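Local coordinates for Bd3459 (Bdellovibrio bacteriovorus, PDB 5CEC), which is thought to act as a serine-type D-Ala-D-Ala peptidase on cell-wall peptides during predation, and is bound by the ankyrin-repeat immunity protein Bd3460, at residues 40-45 and 64-69; 291-296 and 300-305. The protein carries 1 engineered substitution. All blocks are in the same frame, centred on the assembly; numbering follows the deposited sequence.

The two contacts illustrate how place in a fold shapes chemistry. Contact 1 is partly buried and small: an asparagine lies flat over a phenylalanine ring, direct touching is by packing, and one water supplies the polar link. Contact 2 lies at the surface and buries more area, and it is held by hydrogen bonds to an asparagine oxygen, a backbone bond and two bridging waters. They meet in one small antiparallel sheet, where strand 65-67 runs beside strand 304-306: F66 N lies 3.0 Å from A305 O, a probable hydrogen bond. Through N42 on F66, contact 1 joins that sheet to the larger sheet containing strand 40-48, whereas contact 2 closes the loop leading into strand 304-306.

Contact 1: residues 40-45 and 64-69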
loop_
_atom_site.group_PDB
_atom_site.type_symbol
_atom_site.label_atom_id
_atom_site.label_comp_id
_atom_site.label_asym_id
_atom_site.label_seq_id
_atom_site.Cartn_x
_atom_site.Cartn_y
_atom_site.Cartn_z
ATOM N N TYR A 40 8.543 13.114 15.889
ATOM C CA TYR A 40 9.524 14.101 15.426
ATOM C C TYR A 40 10.260 13.547 14.243
ATOM O O TYR A 40 10.213 12.355 13.982
ATOM C CB TYR A 40 10.513 14.553 16.500
ATOM C CG TYR A 40 11.109 13.455 17.294
ATOM C CD1 TYR A 40 12.186 12.663 16.801
ATOM C CD2 TYR A 40 10.623 13.187 18.552
ATOM C CE1 TYR A 40 12.719 11.632 17.599
ATOM C CE2 TYR A 40 11.145 12.178 19.309
ATOM C CZ TYR A 40 12.171 11.401 18.843
ATOM O OH TYR A 40 12.638 10.388 19.643
ATOM N N LEU A 41 10.921 14.437 13.515
ATOM C CA LEU A 41 11.691 14.071 12.348
ATOM C C LEU A 41 12.964 13.328 12.732
ATOM O O LEU A 41 13.695 13.754 13.606
ATOM C CB LEU A 41 12.038 15.319 11.559
ATOM C CG LEU A 41 12.770 15.098 10.239
ATOM C CD1 LEU A 41 11.952 14.322 9.204
ATOM C CD2 LEU A 41 13.190 16.451 9.690
ATOM N N ASN A 42 13.225 12.207 12.060
ATOM C CA ASN A 42 14.552 11.581 12.099
ATOM C C ASN A 42 15.430 12.251 11.051
ATOM O O ASN A 42 16.461 12.815 11.379
ATOM C CB ASN A 42 14.463 10.076 11.851
ATOM C CG ASN A 42 13.996 9.306 13.058
ATOM O OD1 ASN A 42 14.206 9.743 14.189
ATOM N ND2 ASN A 42 13.335 8.149 12.825
ATOM N N SER A 43 15.014 12.200 9.787
ATOM C CA SER A 43 15.729 12.897 8.719
ATOM C C SER A 43 14.876 13.110 7.494
ATOM O O SER A 43 14.054 12.273 7.170
ATOM C CB SER A 43 16.996 12.121 8.318
ATOM O OG SER A 43 17.799 12.825 7.403
ATOM N N MET A 44 15.134 14.221 6.791
ATOM C CA MET A 44 14.597 14.467 5.457
ATOM C C MET A 44 15.710 14.901 4.554
ATOM O O MET A 44 16.571 15.711 4.921
ATOM C CB MET A 44 13.496 15.542 5.475
ATOM C CG MET A 44 12.918 15.853 4.110
ATOM S SD MET A 44 11.486 16.937 4.207
ATOM C CE MET A 44 11.007 17.007 2.487
ATOM N N CYS A 45 15.650 14.404 3.339
ATOM C CA CYS A 45 16.648 14.763 2.341
ATOM C C CYS A 45 15.967 14.842 0.957
ATOM O O CYS A 45 14.868 14.328 0.751
ATOM C CB CYS A 45 17.903 13.796 2.392
ATOM S SG CYS A 45 17.425 12.059 2.202
ATOM N N ASP A 64 22.515 8.841 8.845
ATOM C CA ASP A 64 22.259 7.948 9.986
ATOM C C ASP A 64 21.166 6.939 9.627
ATOM O O ASP A 64 20.178 7.290 8.937
ATOM C CB ASP A 64 21.780 8.758 11.187
ATOM C CG ASP A 64 22.825 9.709 11.713
ATOM O OD1 ASP A 64 24.007 9.481 11.450
ATOM O OD2 ASP A 64 22.452 10.670 12.386
ATOM N N LYS A 65 21.315 5.689 10.081
ATOM C CA LYS A 65 20.295 4.669 9.778
ATOM C C LYS A 65 19.049 4.849 10.643
ATOM O O LYS A 65 19.167 5.058 11.853
ATOM C CB LYS A 65 20.788 3.232 9.965
ATOM C CG LYS A 65 21.867 2.808 8.973
ATOM C CD LYS A 65 22.093 1.292 9.027
ATOM C CE LYS A 65 22.805 0.834 10.276
ATOM N NZ LYS A 65 22.844 -0.649 10.428
ATOM N N PHE A 66 17.865 4.728 10.017
ATOM C CA PHE A 66 16.571 4.731 10.724
ATOM C C PHE A 66 15.677 3.637 10.161
ATOM O O PHE A 66 15.886 3.191 9.019
ATOM C CB PHE A 66 15.861 6.071 10.589
ATOM C CG PHE A 66 16.611 7.207 11.196
ATOM C CD1 PHE A 66 16.715 7.303 12.582
ATOM C CD2 PHE A 66 17.287 8.127 10.399
ATOM C CE1 PHE A 66 17.400 8.335 13.159
ATOM C CE2 PHE A 66 17.976 9.161 10.982
ATOM C CZ PHE A 66 18.047 9.261 12.354
ATOM N N PRO A 67 14.664 3.214 10.930
ATOM C CA PRO A 67 13.701 2.255 10.389
ATOM C C PRO A 67 12.970 2.799 9.164
ATOM O O PRO A 67 12.556 3.954 9.170
ATOM C CB PRO A 67 12.740 2.031 11.539
ATOM C CG PRO A 67 13.472 2.424 12.769
ATOM C CD PRO A 67 14.381 3.543 12.341
ATOM N N LEU A 68 12.874 1.969 8.140
ATOM C CA LEU A 68 12.262 2.373 6.878
ATOM C C LEU A 68 10.793 2.025 6.758
ATOM O O LEU A 68 10.064 2.627 5.956
ATOM C CB LEU A 68 12.992 1.687 5.732
ATOM C CG LEU A 68 14.497 1.935 5.602
ATOM C CD1 LEU A 68 15.037 1.213 4.381
ATOM C CD2 LEU A 68 14.757 3.433 5.492
ATOM N N ALA A 69 10.379 0.982 7.454
ATOM C CA ALA A 69 9.054 0.396 7.201
ATOM C C ALA A 69 8.920 0.075 5.708
ATOM O O ALA A 69 9.914 -0.301 5.070
ATOM C CB ALA A 69 7.925 1.300 7.720
HETATM O O HOH W 1 12.296 6.693 10.459
#
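N42 lays its side chain flat over one face of the F66 ring, a compact example of amide-on-aromatic stacking. Its CB stands 3.4 Å from the ring centroid, almost exactly on the ring normal, in a CH-pi contact. Beyond it the amide continues over the CD1 side: N42 CG is 3.4 Å from F66 CD1, and the amide and ring planes are only 5° apart. N42 CG sits beside its own backbone N (chi1 -78°), and this turn sets the amide over the ring along with CB. N42 ND2 also donates to a water 3.0 Å away, which in turn donates to P67 O. S43 adds a slighter touch, its CB 4.1 Å from F66 CE2, while its OG is held by D59. N42 and S43 both face L383, a classic beta bulge where strand 40-48 pairs with strand 376-385, while F66 pairs with A305 of strand 304-306, so the contact bridges two sheets. C45 is disulfide-bonded to C307 of helix 307-322, and strand 65-67 leads toward helix 72-84, whose start overlaps a probable SxxK motif, as in penicillin-binding proteins and serine beta-lactamases, the clan of this S13-family protein.

Contact 2: residues 291-296 and 300-305; sequences GNNEGS and PVYNEA
N293 OD1 is gripped by two backbone N-H groups that reach it from opposite faces of its amide plane. V301 N donates across the contact at 2.9 Å, tilted 30° from that plane, while G295 N, 2.8 Å from N293 OD1, comes from well above the other face and closes an Asx turn. N293 ND2, 3.0 Å from S296 O, donates nearly in its own amide plane, so both ends fix the rotation of the group. The chi1 of -169° carries the N293 amide out over one face of the Y302 ring, with OD1 offset toward the rim; the amide and ring planes are 30° apart, and N293 CB is 3.5 Å from Y302 CE1. Beside this, E294 N makes an almost straight bond of 2.8 Å to V301 O, lying in the carbonyl plane. Farther along, one water joins G291 O to N303 O, another N292 O to N303 N. N303 OD1 takes H287 N, and its ND2 gives to N288 O and to S72 OG of helix 72-84. The loop thus lies beside the probable active-site region, G291 near the SxxK residues without touching them, before the chain enters strand 304-306, between strands 65-67 and 284-285.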
loop_
_atom_site.group_PDB
_atom_site.type_symbol
_atom_site.label_atom_id
_atom_site.label_comp_id
_atom_site.label_asym_id
_atom_site.label_seq_id
_atom_site.Cartn_x
_atom_site.Cartn_y
_atom_site.Cartn_z
ATOM N N GLY A 291 9.965 -4.660 4.865
ATOM C CA GLY A 291 10.134 -3.638 5.893
ATOM C C GLY A 291 9.509 -3.870 7.254
ATOM O O GLY A 291 9.729 -3.090 8.191
ATOM N N ASN A 292 8.760 -4.943 7.395
ATOM C CA ASN A 292 8.044 -5.100 8.659
ATOM C C ASN A 292 8.962 -5.789 9.689
ATOM O O ASN A 292 10.108 -6.143 9.417
ATOM C CB ASN A 292 6.713 -5.805 8.473
ATOM C CG ASN A 292 6.876 -7.226 8.060
ATOM O OD1 ASN A 292 7.982 -7.666 7.805
ATOM N ND2 ASN A 292 5.798 -7.978 8.068
ATOM N N ASN A 293 8.473 -5.905 10.894
ATOM C CA ASN A 293 9.248 -6.435 11.996
ATOM C C ASN A 293 9.522 -7.918 11.858
ATOM O O ASN A 293 8.590 -8.705 11.812
ATOM C CB ASN A 293 8.497 -6.168 13.279
ATOM C CG ASN A 293 9.325 -6.428 14.519
ATOM O OD1 ASN A 293 10.494 -6.831 14.455
ATOM N ND2 ASN A 293 8.710 -6.210 15.667
ATOM N N GLU A 294 10.806 -8.259 11.811
ATOM C CA GLU A 294 11.290 -9.630 11.670
ATOM C C GLU A 294 11.501 -10.267 13.074
ATOM O O GLU A 294 11.686 -11.469 13.175
ATOM C CB GLU A 294 12.579 -9.596 10.812
ATOM C CG GLU A 294 13.034 -10.896 10.159
ATOM C CD GLU A 294 12.178 -11.399 8.992
ATOM O OE1 GLU A 294 11.254 -10.722 8.503
ATOM O OE2 GLU A 294 12.445 -12.532 8.538
ATOM N N GLY A 295 11.435 -9.466 14.146
ATOM C CA GLY A 295 11.592 -9.953 15.535
ATOM C C GLY A 295 10.309 -9.798 16.344
ATOM O O GLY A 295 9.215 -9.920 15.808
ATOM N N SER A 296 10.442 -9.503 17.633
ATOM C CA SER A 296 9.289 -9.378 18.510
ATOM C C SER A 296 9.003 -7.917 18.779
ATOM O O SER A 296 9.748 -7.022 18.357
ATOM C CB SER A 296 9.580 -10.064 19.829
ATOM O OG SER A 296 10.573 -9.333 20.511
ATOM N N PRO A 300 12.657 -5.955 18.508
ATOM C CA PRO A 300 12.340 -5.765 17.087
ATOM C C PRO A 300 13.562 -5.813 16.170
ATOM O O PRO A 300 14.670 -5.470 16.573
ATOM C CB PRO A 300 11.706 -4.381 17.051
ATOM C CG PRO A 300 12.137 -3.712 18.309
ATOM C CD PRO A 300 12.318 -4.776 19.318
ATOM N N VAL A 301 13.337 -6.234 14.938
ATOM C CA VAL A 301 14.353 -6.210 13.915
ATOM C C VAL A 301 13.686 -5.607 12.679
ATOM O O VAL A 301 12.791 -6.243 12.090
ATOM C CB VAL A 301 14.896 -7.630 13.634
ATOM C CG1 VAL A 301 15.865 -7.581 12.461
ATOM C CG2 VAL A 301 15.558 -8.245 14.875
ATOM N N TYR A 302 14.071 -4.372 12.321
ATOM C CA TYR A 302 13.492 -3.652 11.173
ATOM C C TYR A 302 14.597 -3.388 10.157
ATOM O O TYR A 302 15.746 -3.092 10.532
ATOM C CB TYR A 302 12.890 -2.305 11.596
ATOM C CG TYR A 302 11.652 -2.420 12.458
ATOM C CD1 TYR A 302 10.436 -2.732 11.909
ATOM C CD2 TYR A 302 11.730 -2.286 13.845
ATOM C CE1 TYR A 302 9.288 -2.833 12.679
ATOM C CE2 TYR A 302 10.600 -2.432 14.643
ATOM C CZ TYR A 302 9.373 -2.712 14.053
ATOM O OH TYR A 302 8.250 -2.865 14.847
ATOM N N ASN A 303 14.257 -3.419 8.874
ATOM C CA ASN A 303 15.165 -2.899 7.874
ATOM C C ASN A 303 15.445 -1.433 8.217
ATOM O O ASN A 303 14.535 -0.668 8.544
ATOM C CB ASN A 303 14.519 -2.913 6.493
ATOM C CG ASN A 303 14.307 -4.297 5.919
ATOM O OD1 ASN A 303 14.826 -5.298 6.390
ATOM N ND2 ASN A 303 13.507 -4.352 4.863
ATOM N N GLU A 304 16.716 -1.048 8.124
ATOM C CA GLU A 304 17.118 0.333 8.347
ATOM C C GLU A 304 18.040 0.790 7.248
ATOM O O GLU A 304 18.795 -0.006 6.692
ATOM C CB GLU A 304 17.817 0.514 9.698
ATOM C CG GLU A 304 16.971 0.118 10.904
ATOM C CD GLU A 304 17.515 0.666 12.202
ATOM O OE1 GLU A 304 18.650 1.132 12.208
ATOM O OE2 GLU A 304 16.846 0.552 13.234
ATOM N N ALA A 305 17.977 2.081 6.955
ATOM C CA ALA A 305 18.946 2.690 6.040
ATOM C C ALA A 305 18.983 4.177 6.261
ATOM O O ALA A 305 18.144 4.748 6.988
ATOM C CB ALA A 305 18.587 2.414 4.581
HETATM O O HOH W 2 11.756 -1.162 8.520
HETATM O O HOH W 3 12.185 -5.212 7.958
#